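PDB 4O5J: uncharacterized protein from Helicobacter pylori, which binds sialic acid as the outer membrane adhesin SabA, probably attaching the bacterium to sialylated glycans on host cells through this extracellular domain. Local coordinates for residues I83-V87 with L253-V257; T71-Y75 with S260-H264; N104-V110 with V123-F129; I91-G96 with Y337-L343; K33-L37 with L391-I395. One frame throughout, in Å; residues are numbered along the deposited sequence.

Contact 1 (I83-V87 with L253-V257)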
# COMPACT_ATOMS: atom_id res chain seq x y z
N ILE A 83 -1.70 -3.03 7.47
CA ILE A 83 -2.61 -2.94 6.31
C ILE A 83 -3.81 -2.04 6.60
O ILE A 83 -4.28 -1.32 5.71
CB ILE A 83 -3.05 -4.33 5.83
CG1 ILE A 83 -1.84 -5.14 5.34
CG2 ILE A 83 -4.11 -4.24 4.71
CD1 ILE A 83 -0.99 -4.33 4.32
N PHE A 84 -4.31 -2.03 7.83
CA PHE A 84 -5.46 -1.20 8.12
C PHE A 84 -5.02 0.25 8.03
O PHE A 84 -5.73 1.12 7.48
CB PHE A 84 -6.00 -1.47 9.54
CG PHE A 84 -7.17 -0.61 9.90
CD1 PHE A 84 -8.49 -1.01 9.57
CD2 PHE A 84 -6.99 0.61 10.55
CE1 PHE A 84 -9.58 -0.19 9.89
CE2 PHE A 84 -8.06 1.42 10.88
CZ PHE A 84 -9.37 1.02 10.56
N ASN A 85 -3.85 0.53 8.59
CA ASN A 85 -3.29 1.87 8.54
C ASN A 85 -3.07 2.29 7.05
O ASN A 85 -3.32 3.44 6.66
CB ASN A 85 -2.01 1.99 9.33
CG ASN A 85 -1.35 3.35 9.06
OD1 ASN A 85 -1.77 4.39 9.58
ND2 ASN A 85 -0.37 3.36 8.14
N ALA A 86 -2.58 1.36 6.23
CA ALA A 86 -2.39 1.64 4.80
C ALA A 86 -3.76 2.00 4.18
O ALA A 86 -3.87 2.96 3.41
CB ALA A 86 -1.78 0.44 4.11
N VAL A 87 -4.80 1.22 4.49
CA VAL A 87 -6.12 1.53 3.99
C VAL A 87 -6.56 2.95 4.38
O VAL A 87 -7.09 3.69 3.55
CB VAL A 87 -7.17 0.51 4.51
CG1 VAL A 87 -8.58 0.95 4.15
CG2 VAL A 87 -6.88 -0.88 3.96
N LEU A 253 -3.65 -2.47 -2.68
CA LEU A 253 -4.15 -2.62 -1.33
C LEU A 253 -5.24 -3.76 -1.27
O LEU A 253 -5.24 -4.58 -0.36
CB LEU A 253 -4.70 -1.30 -0.87
CG LEU A 253 -4.74 -1.08 0.60
CD1 LEU A 253 -3.54 -1.61 1.32
CD2 LEU A 253 -4.81 0.41 0.78
N GLN A 254 -6.12 -3.83 -2.28
CA GLN A 254 -7.12 -4.92 -2.35
C GLN A 254 -6.42 -6.24 -2.36
O GLN A 254 -6.83 -7.18 -1.65
CB GLN A 254 -8.03 -4.84 -3.56
CG GLN A 254 -8.95 -3.63 -3.52
CD GLN A 254 -9.65 -3.32 -4.85
OE1 GLN A 254 -8.98 -3.24 -5.91
NE2 GLN A 254 -10.99 -3.15 -4.82
N GLN A 255 -5.31 -6.29 -3.09
CA GLN A 255 -4.54 -7.51 -3.17
C GLN A 255 -3.95 -7.84 -1.78
O GLN A 255 -4.02 -8.97 -1.29
CB GLN A 255 -3.49 -7.36 -4.25
CG GLN A 255 -2.84 -8.63 -4.60
CD GLN A 255 -3.84 -9.62 -5.04
OE1 GLN A 255 -4.79 -9.21 -5.71
NE2 GLN A 255 -3.68 -10.93 -4.66
N ALA A 256 -3.43 -6.82 -1.12
CA ALA A 256 -2.85 -6.97 0.21
C ALA A 256 -3.91 -7.46 1.24
O ALA A 256 -3.63 -8.29 2.10
CB ALA A 256 -2.26 -5.64 0.67
N VAL A 257 -5.12 -6.91 1.15
CA VAL A 257 -6.19 -7.27 2.07
C VAL A 257 -6.56 -8.75 1.93
O VAL A 257 -6.58 -9.52 2.91
CB VAL A 257 -7.42 -6.40 1.85
CG1 VAL A 257 -8.63 -7.05 2.51
CG2 VAL A 257 -7.19 -4.98 2.36

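Contact 2 (T71-Y75 with S260-H264)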
# COMPACT_ATOMS: atom_id res chain seq x y z
N THR A 71 0.24 -11.55 12.22
CA THR A 71 -1.03 -11.77 11.51
C THR A 71 -2.21 -11.44 12.41
O THR A 71 -3.21 -10.91 11.95
CB THR A 71 -1.15 -13.18 11.00
OG1 THR A 71 -0.07 -13.43 10.13
CG2 THR A 71 -2.49 -13.38 10.24
N ASN A 72 -2.08 -11.75 13.69
CA ASN A 72 -3.14 -11.47 14.62
C ASN A 72 -3.44 -9.99 14.69
O ASN A 72 -4.61 -9.59 14.58
CB ASN A 72 -2.76 -12.00 16.00
CG ASN A 72 -3.93 -11.98 16.95
OD1 ASN A 72 -4.90 -12.71 16.75
ND2 ASN A 72 -3.87 -11.12 17.97
N ASN A 73 -2.41 -9.15 14.83
CA ASN A 73 -2.61 -7.70 14.82
C ASN A 73 -3.11 -7.18 13.51
O ASN A 73 -4.03 -6.34 13.47
CB ASN A 73 -1.32 -6.98 15.19
CG ASN A 73 -1.04 -7.12 16.62
OD1 ASN A 73 -1.92 -7.12 17.43
ND2 ASN A 73 0.17 -7.30 16.93
N ASN A 74 -2.49 -7.65 12.43
CA ASN A 74 -2.83 -7.17 11.09
C ASN A 74 -4.30 -7.42 10.78
O ASN A 74 -4.95 -6.58 10.23
CB ASN A 74 -1.94 -7.85 10.03
CG ASN A 74 -2.02 -7.14 8.70
OD1 ASN A 74 -1.97 -5.88 8.63
ND2 ASN A 74 -2.16 -7.92 7.64
N TYR A 75 -4.78 -8.61 11.15
CA TYR A 75 -6.13 -9.05 10.85
C TYR A 75 -7.19 -8.46 11.79
O TYR A 75 -8.28 -8.12 11.34
CB TYR A 75 -6.16 -10.55 10.89
CG TYR A 75 -7.45 -11.17 10.41
CD1 TYR A 75 -7.73 -11.28 9.04
CD2 TYR A 75 -8.36 -11.69 11.32
CE1 TYR A 75 -8.90 -11.83 8.59
CE2 TYR A 75 -9.55 -12.27 10.90
CZ TYR A 75 -9.80 -12.34 9.54
OH TYR A 75 -10.96 -12.91 9.12
N SER A 260 -3.85 -10.76 3.41
CA SER A 260 -3.90 -10.76 4.85
C SER A 260 -4.98 -11.75 5.35
O SER A 260 -4.76 -12.50 6.32
CB SER A 260 -4.20 -9.41 5.37
OG SER A 260 -3.23 -8.47 4.88
N GLN A 261 -6.13 -11.80 4.68
CA GLN A 261 -7.21 -12.71 5.11
C GLN A 261 -6.83 -14.15 4.85
O GLN A 261 -7.00 -14.98 5.75
CB GLN A 261 -8.50 -12.32 4.45
CG GLN A 261 -8.83 -10.86 4.83
CD GLN A 261 -9.96 -10.28 3.99
OE1 GLN A 261 -10.19 -10.72 2.86
NE2 GLN A 261 -10.67 -9.28 4.52
N SER A 262 -6.22 -14.47 3.69
CA SER A 262 -5.75 -15.87 3.43
C SER A 262 -4.77 -16.25 4.50
O SER A 262 -4.78 -17.36 4.98
CB SER A 262 -5.04 -16.06 2.11
OG SER A 262 -5.90 -15.63 1.09
N ASN A 263 -3.94 -15.32 4.90
CA ASN A 263 -2.87 -15.69 5.82
C ASN A 263 -3.36 -15.92 7.24
O ASN A 263 -2.79 -16.75 7.98
CB ASN A 263 -1.78 -14.64 5.81
CG ASN A 263 -0.42 -15.22 5.56
OD1 ASN A 263 -0.29 -16.33 5.06
ND2 ASN A 263 0.61 -14.44 5.86
N HIS A 264 -4.39 -15.18 7.63
CA HIS A 264 -5.00 -15.42 8.92
C HIS A 264 -5.58 -16.83 8.97
O HIS A 264 -5.51 -17.53 10.00
CB HIS A 264 -6.10 -14.39 9.19
CG HIS A 264 -6.81 -14.64 10.48
ND1 HIS A 264 -8.10 -15.15 10.53
CD2 HIS A 264 -6.37 -14.52 11.81
CE1 HIS A 264 -8.47 -15.30 11.82
NE2 HIS A 264 -7.40 -14.92 12.62
O HOH W 1 0.08 -11.86 7.44
O HOH W 2 -2.78 -10.81 8.09
O HOH W 3 -10.45 -14.52 6.08

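Contact 3 (N104-V110 with V123-F129)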
# COMPACT_ATOMS: atom_id res chain seq x y z
N ASN A 104 -15.45 21.80 -2.70
CA ASN A 104 -16.30 22.96 -2.52
C ASN A 104 -16.20 23.96 -3.65
O ASN A 104 -16.86 25.00 -3.64
CB ASN A 104 -16.06 23.62 -1.18
CG ASN A 104 -14.56 24.11 -1.04
OD1 ASN A 104 -13.86 24.28 -2.04
ND2 ASN A 104 -14.10 24.31 0.16
N TYR A 105 -15.36 23.65 -4.66
CA TYR A 105 -15.20 24.54 -5.80
C TYR A 105 -14.45 23.76 -6.87
O TYR A 105 -13.22 23.57 -6.75
CB TYR A 105 -14.43 25.80 -5.36
CG TYR A 105 -14.40 26.86 -6.42
CD1 TYR A 105 -15.50 27.72 -6.64
CD2 TYR A 105 -13.28 27.04 -7.20
CE1 TYR A 105 -15.47 28.70 -7.63
CE2 TYR A 105 -13.24 28.02 -8.18
CZ TYR A 105 -14.31 28.83 -8.39
OH TYR A 105 -14.23 29.75 -9.39
N PHE A 106 -15.17 23.31 -7.90
CA PHE A 106 -14.62 22.35 -8.85
C PHE A 106 -13.50 22.94 -9.73
O PHE A 106 -13.45 24.12 -9.97
CB PHE A 106 -15.69 21.79 -9.80
CG PHE A 106 -17.01 21.41 -9.11
CD1 PHE A 106 -17.02 21.04 -7.76
CD2 PHE A 106 -18.19 21.42 -9.84
CE1 PHE A 106 -18.21 20.69 -7.11
CE2 PHE A 106 -19.43 21.03 -9.19
CZ PHE A 106 -19.43 20.70 -7.82
N THR A 107 -12.66 22.03 -10.23
CA THR A 107 -11.67 22.39 -11.23
C THR A 107 -12.25 22.15 -12.62
O THR A 107 -11.53 22.13 -13.63
CB THR A 107 -10.40 21.56 -11.04
OG1 THR A 107 -10.73 20.18 -11.23
CG2 THR A 107 -9.81 21.76 -9.64
N PHE A 108 -13.59 21.99 -12.69
CA PHE A 108 -14.28 21.82 -13.98
C PHE A 108 -15.67 22.43 -13.87
O PHE A 108 -16.16 22.72 -12.76
CB PHE A 108 -14.36 20.32 -14.33
CG PHE A 108 -14.91 19.47 -13.20
CD1 PHE A 108 -16.32 19.27 -13.06
CD2 PHE A 108 -14.06 18.88 -12.28
CE1 PHE A 108 -16.83 18.48 -12.01
CE2 PHE A 108 -14.56 18.07 -11.24
CZ PHE A 108 -15.96 17.89 -11.09
N PHE A 109 -16.33 22.62 -15.01
CA PHE A 109 -17.65 23.21 -15.07
C PHE A 109 -18.73 22.11 -15.30
O PHE A 109 -18.63 21.31 -16.25
CB PHE A 109 -17.73 24.19 -16.23
CG PHE A 109 -19.08 24.81 -16.42
CD1 PHE A 109 -19.55 25.80 -15.55
CD2 PHE A 109 -19.90 24.38 -17.49
CE1 PHE A 109 -20.83 26.36 -15.73
CE2 PHE A 109 -21.16 24.96 -17.69
CZ PHE A 109 -21.62 25.98 -16.82
N VAL A 110 -19.71 22.03 -14.41
CA VAL A 110 -20.79 21.04 -14.56
C VAL A 110 -21.96 21.71 -15.23
O VAL A 110 -22.55 22.63 -14.68
CB VAL A 110 -21.23 20.45 -13.23
CG1 VAL A 110 -22.49 19.54 -13.42
CG2 VAL A 110 -20.11 19.69 -12.57
N VAL A 123 -25.46 22.89 -8.81
CA VAL A 123 -24.81 22.04 -7.85
C VAL A 123 -23.77 22.78 -7.02
O VAL A 123 -22.97 23.53 -7.54
CB VAL A 123 -24.23 20.79 -8.51
CG1 VAL A 123 -25.34 19.97 -9.26
CG2 VAL A 123 -23.08 21.14 -9.47
N GLN A 124 -23.81 22.56 -5.71
CA GLN A 124 -22.92 23.23 -4.77
C GLN A 124 -21.46 23.00 -5.20
O GLN A 124 -21.02 21.85 -5.36
CB GLN A 124 -23.16 22.62 -3.41
CG GLN A 124 -22.88 23.54 -2.28
CD GLN A 124 -23.24 22.96 -0.96
OE1 GLN A 124 -23.52 21.77 -0.86
NE2 GLN A 124 -23.24 23.76 0.07
N GLY A 125 -20.69 24.08 -5.38
CA GLY A 125 -19.26 23.97 -5.72
C GLY A 125 -18.99 24.23 -7.18
O GLY A 125 -17.80 24.33 -7.59
N ASN A 126 -20.03 24.39 -8.00
CA ASN A 126 -19.85 24.58 -9.43
C ASN A 126 -19.25 25.99 -9.69
O ASN A 126 -19.81 26.96 -9.27
CB ASN A 126 -21.17 24.49 -10.16
CG ASN A 126 -21.04 24.09 -11.63
OD1 ASN A 126 -20.01 23.55 -12.06
ND2 ASN A 126 -22.14 24.25 -12.39
N PRO A 127 -18.10 26.06 -10.38
CA PRO A 127 -17.52 27.40 -10.63
C PRO A 127 -18.28 28.08 -11.72
O PRO A 127 -18.99 27.43 -12.47
CB PRO A 127 -16.10 27.09 -11.16
CG PRO A 127 -16.18 25.75 -11.81
CD PRO A 127 -17.29 24.95 -10.97
N PRO A 128 -18.13 29.42 -11.86
CA PRO A 128 -18.79 30.05 -12.98
C PRO A 128 -18.22 29.59 -14.35
O PRO A 128 -17.07 29.17 -14.44
CB PRO A 128 -18.52 31.54 -12.77
CG PRO A 128 -17.32 31.57 -11.88
CD PRO A 128 -17.37 30.36 -11.02
N PHE A 129 -19.03 29.73 -15.40
CA PHE A 129 -18.66 29.28 -16.72
C PHE A 129 -17.43 30.03 -17.27
O PHE A 129 -16.62 29.44 -18.00
CB PHE A 129 -19.79 29.50 -17.67
CG PHE A 129 -19.52 29.02 -19.04
CD1 PHE A 129 -19.24 27.67 -19.29
CD2 PHE A 129 -19.56 29.90 -20.11
CE1 PHE A 129 -18.98 27.21 -20.59
CE2 PHE A 129 -19.34 29.43 -21.40
CZ PHE A 129 -19.05 28.09 -21.64

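Contact 4 (I91-G96 with Y337-L343)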
# COMPACT_ATOMS: atom_id res chain seq x y z
N ILE A 91 -7.53 5.73 1.49
CA ILE A 91 -8.89 6.33 1.46
C ILE A 91 -8.84 7.83 1.70
O ILE A 91 -9.43 8.60 0.97
CB ILE A 91 -9.82 5.68 2.55
CG1 ILE A 91 -10.02 4.17 2.33
CG2 ILE A 91 -11.20 6.33 2.50
CD1 ILE A 91 -10.55 3.80 0.99
N THR A 92 -8.12 8.24 2.74
CA THR A 92 -7.93 9.65 3.03
C THR A 92 -7.39 10.39 1.79
O THR A 92 -7.82 11.52 1.48
CB THR A 92 -6.95 9.84 4.15
OG1 THR A 92 -7.50 9.25 5.34
CG2 THR A 92 -6.70 11.30 4.41
N SER A 93 -6.48 9.75 1.06
CA SER A 93 -5.88 10.43 -0.06
C SER A 93 -6.87 10.49 -1.26
O SER A 93 -6.90 11.46 -2.03
CB SER A 93 -4.50 9.85 -0.37
OG SER A 93 -4.65 8.62 -0.96
N VAL A 94 -7.69 9.44 -1.43
CA VAL A 94 -8.73 9.47 -2.45
C VAL A 94 -9.72 10.61 -2.16
O VAL A 94 -10.10 11.39 -3.06
CB VAL A 94 -9.49 8.12 -2.53
CG1 VAL A 94 -10.73 8.27 -3.41
CG2 VAL A 94 -8.58 7.01 -3.06
N LEU A 95 -10.18 10.72 -0.92
CA LEU A 95 -11.14 11.80 -0.57
C LEU A 95 -10.41 13.15 -0.62
O LEU A 95 -11.00 14.18 -0.89
CB LEU A 95 -11.73 11.55 0.82
CG LEU A 95 -12.74 10.39 0.84
CD1 LEU A 95 -13.13 10.00 2.28
CD2 LEU A 95 -13.97 10.79 0.00
N GLY A 96 -9.11 13.16 -0.34
CA GLY A 96 -8.31 14.37 -0.46
C GLY A 96 -8.24 14.80 -1.91
O GLY A 96 -8.42 15.98 -2.22
N TYR A 337 -13.09 18.65 3.98
CA TYR A 337 -12.50 17.35 4.34
C TYR A 337 -11.18 17.47 5.17
O TYR A 337 -10.09 17.50 4.59
CB TYR A 337 -12.34 16.46 3.10
CG TYR A 337 -11.80 15.12 3.41
CD1 TYR A 337 -12.61 14.21 4.11
CD2 TYR A 337 -10.48 14.74 3.00
CE1 TYR A 337 -12.11 12.94 4.41
CE2 TYR A 337 -9.97 13.45 3.29
CZ TYR A 337 -10.80 12.56 4.01
OH TYR A 337 -10.41 11.23 4.35
N ARG A 338 -11.31 17.54 6.51
CA ARG A 338 -10.19 17.79 7.44
C ARG A 338 -9.30 16.58 7.70
O ARG A 338 -8.14 16.74 8.11
CB ARG A 338 -10.67 18.41 8.75
CG ARG A 338 -11.07 19.88 8.56
CD ARG A 338 -11.37 20.61 9.86
NE ARG A 338 -10.21 20.63 10.75
CZ ARG A 338 -9.24 21.55 10.75
NH1 ARG A 338 -9.25 22.56 9.87
NH2 ARG A 338 -8.25 21.45 11.64
N GLN A 339 -9.83 15.37 7.43
CA GLN A 339 -9.12 14.10 7.66
C GLN A 339 -7.73 14.14 7.02
O GLN A 339 -6.79 13.50 7.50
CB GLN A 339 -9.96 12.88 7.14
CG GLN A 339 -11.07 12.50 8.05
CD GLN A 339 -10.47 12.06 9.35
OE1 GLN A 339 -9.64 11.15 9.36
NE2 GLN A 339 -10.83 12.71 10.44
N VAL A 340 -7.61 14.90 5.93
CA VAL A 340 -6.39 15.00 5.15
C VAL A 340 -5.21 15.53 6.03
O VAL A 340 -4.04 15.48 5.63
CB VAL A 340 -6.67 15.82 3.84
CG1 VAL A 340 -6.22 17.27 3.98
CG2 VAL A 340 -6.01 15.16 2.65
N VAL A 341 -5.53 16.01 7.24
CA VAL A 341 -4.53 16.56 8.12
C VAL A 341 -3.79 15.39 8.80
O VAL A 341 -2.67 15.54 9.29
CB VAL A 341 -5.19 17.55 9.11
CG1 VAL A 341 -5.70 16.84 10.35
CG2 VAL A 341 -4.22 18.62 9.46
N ASN A 342 -4.42 14.22 8.82
CA ASN A 342 -3.78 13.02 9.35
C ASN A 342 -2.97 12.28 8.31
O ASN A 342 -2.32 11.30 8.65
CB ASN A 342 -4.83 12.07 9.91
CG ASN A 342 -5.66 12.74 11.00
OD1 ASN A 342 -5.12 13.47 11.83
ND2 ASN A 342 -6.95 12.54 10.98
N LEU A 343 -3.03 12.72 7.05
CA LEU A 343 -2.47 11.93 5.94
C LEU A 343 -0.99 11.63 6.11
O LEU A 343 -0.56 10.47 6.07
CB LEU A 343 -2.73 12.60 4.60
CG LEU A 343 -2.15 11.84 3.44
CD1 LEU A 343 -2.66 10.38 3.41
CD2 LEU A 343 -2.42 12.56 2.12
O HOH W 4 -7.29 9.80 8.00

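Contact 5 (K33-L37 with L391-I395)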
# COMPACT_ATOMS: atom_id res chain seq x y z
N LYS A 33 41.39 -22.51 -8.25
CA LYS A 33 41.06 -23.65 -7.43
C LYS A 33 40.84 -23.25 -5.99
O LYS A 33 39.94 -23.80 -5.32
CB LYS A 33 42.12 -24.72 -7.56
CG LYS A 33 42.03 -25.41 -8.89
CD LYS A 33 42.85 -26.65 -8.91
CE LYS A 33 42.54 -27.37 -10.21
NZ LYS A 33 43.03 -28.74 -10.02
N TYR A 34 41.64 -22.29 -5.52
CA TYR A 34 41.47 -21.75 -4.17
C TYR A 34 40.14 -21.00 -4.03
O TYR A 34 39.45 -21.14 -3.00
CB TYR A 34 42.63 -20.86 -3.79
CG TYR A 34 43.81 -21.61 -3.26
CD1 TYR A 34 43.88 -21.94 -1.91
CD2 TYR A 34 44.85 -22.00 -4.09
CE1 TYR A 34 44.97 -22.66 -1.38
CE2 TYR A 34 45.94 -22.73 -3.56
CZ TYR A 34 46.01 -23.04 -2.22
OH TYR A 34 47.08 -23.74 -1.73
N GLU A 35 39.77 -20.22 -5.06
CA GLU A 35 38.47 -19.52 -5.05
C GLU A 35 37.33 -20.51 -5.01
O GLU A 35 36.34 -20.29 -4.30
CB GLU A 35 38.29 -18.66 -6.24
CG GLU A 35 39.04 -17.36 -6.13
CD GLU A 35 39.12 -16.57 -7.44
OE1 GLU A 35 39.40 -15.35 -7.36
OE2 GLU A 35 38.92 -17.15 -8.53
N GLN A 36 37.47 -21.58 -5.77
CA GLN A 36 36.47 -22.60 -5.85
C GLN A 36 36.34 -23.32 -4.48
O GLN A 36 35.25 -23.47 -3.96
CB GLN A 36 36.87 -23.55 -6.93
CG GLN A 36 35.73 -24.34 -7.46
CD GLN A 36 36.17 -25.11 -8.68
OE1 GLN A 36 37.35 -25.44 -8.84
NE2 GLN A 36 35.23 -25.38 -9.56
N LEU A 37 37.46 -23.72 -3.89
CA LEU A 37 37.48 -24.35 -2.56
C LEU A 37 36.78 -23.41 -1.57
O LEU A 37 35.96 -23.83 -0.76
CB LEU A 37 38.93 -24.61 -2.12
CG LEU A 37 39.12 -25.20 -0.72
CD1 LEU A 37 38.32 -26.49 -0.57
CD2 LEU A 37 40.63 -25.45 -0.45
N LEU A 391 38.79 -31.16 -3.57
CA LEU A 391 39.48 -30.02 -4.12
C LEU A 391 40.71 -29.69 -3.27
O LEU A 391 41.83 -29.43 -3.79
CB LEU A 391 38.52 -28.84 -4.17
CG LEU A 391 39.02 -27.66 -4.98
CD1 LEU A 391 39.72 -28.10 -6.25
CD2 LEU A 391 37.86 -26.76 -5.31
N SER A 392 40.51 -29.75 -1.94
CA SER A 392 41.58 -29.46 -1.00
C SER A 392 42.73 -30.46 -1.24
O SER A 392 43.93 -30.09 -1.17
CB SER A 392 41.07 -29.55 0.43
OG SER A 392 42.10 -29.22 1.35
N GLU A 393 42.37 -31.71 -1.49
CA GLU A 393 43.36 -32.74 -1.72
C GLU A 393 44.12 -32.54 -3.04
O GLU A 393 45.37 -32.74 -3.08
CB GLU A 393 42.73 -34.10 -1.65
CG GLU A 393 43.67 -35.19 -2.09
CD GLU A 393 43.11 -36.55 -1.76
OE1 GLU A 393 42.42 -36.67 -0.72
OE2 GLU A 393 43.36 -37.50 -2.51
N GLU A 394 43.37 -32.16 -4.10
CA GLU A 394 43.99 -31.85 -5.40
C GLU A 394 45.01 -30.72 -5.27
O GLU A 394 46.13 -30.82 -5.77
CB GLU A 394 42.97 -31.39 -6.40
CG GLU A 394 42.00 -32.45 -6.72
CD GLU A 394 40.87 -31.90 -7.56
OE1 GLU A 394 39.71 -32.38 -7.40
OE2 GLU A 394 41.16 -30.98 -8.39
N ILE A 395 44.59 -29.65 -4.58
CA ILE A 395 45.45 -28.49 -4.35
C ILE A 395 46.72 -28.87 -3.57
O ILE A 395 47.80 -28.41 -3.88
CB ILE A 395 44.69 -27.44 -3.55
CG1 ILE A 395 43.54 -26.92 -4.39
CG2 ILE A 395 45.63 -26.29 -3.14
CD1 ILE A 395 42.84 -25.78 -3.69

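Contact 1 (I83-V87 with L253-V257)
I83, A86 and V87 meet L253, A256 and V257 along an antiparallel helix pair in the helical bundle of the adhesion domain, helix 82-101 running against helix 241-268. The axes of the two segments lie 10.5 Å apart, and their directions differ by 154°. Each helix offers the same i, i+3, i+4 spacing, so a continuous apolar stripe faces its counterpart. L253 is the wedge of the pair. With CG anti to its N (chi1 -156°), it slants over V87 and divides its methyls between two partners: CD1 reaches A86 CB at 3.9 Å, while CD2 presses on the V87 backbone, 3.6 Å from V87 CA. From the other helix I83 forks in a similar way. Its branch methyl I83 CG2 meets V257 CG2 at 3.9 Å, the two side chains inclined to each other, and the longer arm carries I83 CD1 to within 4.1 Å of A256 CB. Two further helices close the core round this stripe: V297 and I304 of helix 281-309 touch I83 and L253, and V193 and L197 of helix 193-209 touch V87 and V257. Between the wedge and the fork, V87 CG2 lies 4.0 Å from L253 CG and makes a looser approach, 4.4 Å, to V257 CG2.

Contact 2 (T71-Y75 with S260-H264)
The phenol ring of Y75 and the imidazole of H264 lie face on face in an offset stack, their centroids 3.7 Å apart and their planes only 6° from parallel. The same face of Y75 also receives H264 CB as a CH-pi contact. At the edge of the phenol, close to its plane, Q261 CG stands 3.9 Å from Y75 CE1; at the edge of the imidazole lies the methyl of T71. A first torsion of -171° swings the Y75 ring away from its own amide nitrogen and out to the histidine. The stack belongs to the splayed antiparallel crossing of helix 57-76 with helix 241-268 in the bundle, where the axes of the two segments make 135° and T71 CG2 packs 3.5 Å from H264 CA. A polar strip runs beside the rings. N74 ND2 makes a weak, bent hydrogen bond to S260 OG at 3.0 Å and gives another to a water that in turn donates to S260 O. The stronger partners of these two side chains are I83 N, held by N74 OD1, and A256 O, bound by S260 OG. A second water links T71 OG1 to N263 ND2, 3.1 Å from the latter.

Contact 3 (N104-V110 with V123-F129)
The backbone of Y105 and F106 runs beside G125, with F106 N donating to G125 O at 2.8 Å, just where a type II beta turn from V123 to N126 brings the second segment round. The positive phi of G125 (103°) and its lack of a side chain let the backbone come close under the F106 ring: G125 CA makes a CH-pi contact over the face, and G125 O and N126 N sit under its rim. V123 CG2 comes in at the edge of the same ring, 3.7 Å from F106 CE2. N126 uses its amide like a piece of neighbouring strand. N126 OD1 accepts from V110 N at 2.8 Å, and N126 ND2 returns a bond to V110 O, also 2.8 Å, in the carbonyl plane and on a lone pair. ND2 has a further acceptor in A121 O. Next to N126, P127 slots between two aromatic residues, its CB 3.7 Å from Y105 CZ and its CD near F106 CB and closer still to F108 O. F129 turns its edge to the face of F109, centroids 5.0 Å apart and planes at 62°, while P127 O lies in the plane of F109 at its edge, 3.5 Å from CD1. Strand 109-110 also pairs in parallel with 143-144, next to the disulfide of C136 and C142. Gripped at both ends, the N126 amide cannot readily rotate; it adds side-chain bonds to the backbone of V110, beside that residue's backbone bond with A121, while rings and prolines pack alongside the turn in this small, strand-containing lobe.

Contact 4 (I91-G96 with Y337-L343)
The approach to the long helix 343-396, a 3-10 segment at 339-341 with Y337 just before it, lies against helix 82-101 through T92, L95 and G96. Y337 turns one face to L95: L95 CB sits above it, 3.7 Å from the centroid of the Y337 ring and 22° off the ring normal, as a CH-pi contact displaced toward the rim. The opposite face is backed by the backbone N of Q339. A trans first torsion (chi1 -177°) carries the hydroxyl past L95 to T92, where Y337 OH comes 3.2 Å from T92 CA; it is hydrogen-bonded to Q163 OE1 of helix 146-163. In this corner of the bundle Q163 serves both segments, since its NE2 also bonds T92 OG1. T92 OG1 also meets Q88 O in its own helix and a water 2.7 Å away that donates to it and, at 3.0 Å, to Q339 OE1. The methyl T92 CG2 packs against V340 CA at 3.8 Å, with Y337 OH and Q339 O also close. Beside T92, S93 CB is touched by L343 CD2 at 4.2 Å. One turn on from T92, V340 CG2 packs 3.9 Å from G96 CA, where the glycine lets the valine come close to the main chain. A glycerol, probably from the crystallisation liquor, is bound about 4 Å from the side chain of L95.

Contact 5 (K33-L37 with L391-I395)
K33 and E394 form the salt bridge of this contact, K33 NZ lying 3.3 Å from E394 OE2, a weak hydrogen bond at that length. The lysine chain is extended and crosses the glutamate at about a right angle. Backbone bonds run within each helix: K33 O takes L37 N at 2.9 Å, and L391 O takes I395 N. Next to the contact, E393 OE2 forms a separate salt bridge with K397 NZ. Beside the K33 ion pair runs the apolar seam of an antiparallel two-helix arm, helix 29-54 against helix 343-396, with the axes of the two segments 10.0 Å apart at 156°. L391 CD2 nestles on the turn of the first helix, 3.4 Å from L37 N and near K33 O, with Q36 CB at 3.7 Å on one flank. I395 does the matching work at the other end: its CD1 stands over the centre of the Y34 ring as a CH-pi contact and lies 3.9 Å from L37 CD2, while I395 CG2 comes to 3.3 Å from Y34 OH. Since the cross-helix polar link is one long ion pair, probably weakened further by solvent, the pairing probably rests mainly on apolar contacts of L391, I395, L37, Y34 and the aliphatic part of K33.

How the contacts relate
From the N terminus, helix 29-54 opens contact 5, helix 57-76 opens contact 2, and helix 82-101 opens contact 1 and then contact 4. Contact 3 opens last and closes first, a short hairpin-like return enclosed by all the others. Helix 241-268 then closes contact 1 and, one turn on, contact 2, so 1 sits within 2, and the two adjoin each other in space. Contact 4 closes later, at 337-343, and therefore crosses both. Contact 5, with 391-395, encloses everything. Contacts 1, 2 and 4 tie the bundle together, contact 3 holds 104-110 to 123-129 in the far lobe, and contact 5 joins the terminal helices about 78 Å from it, centre to centre.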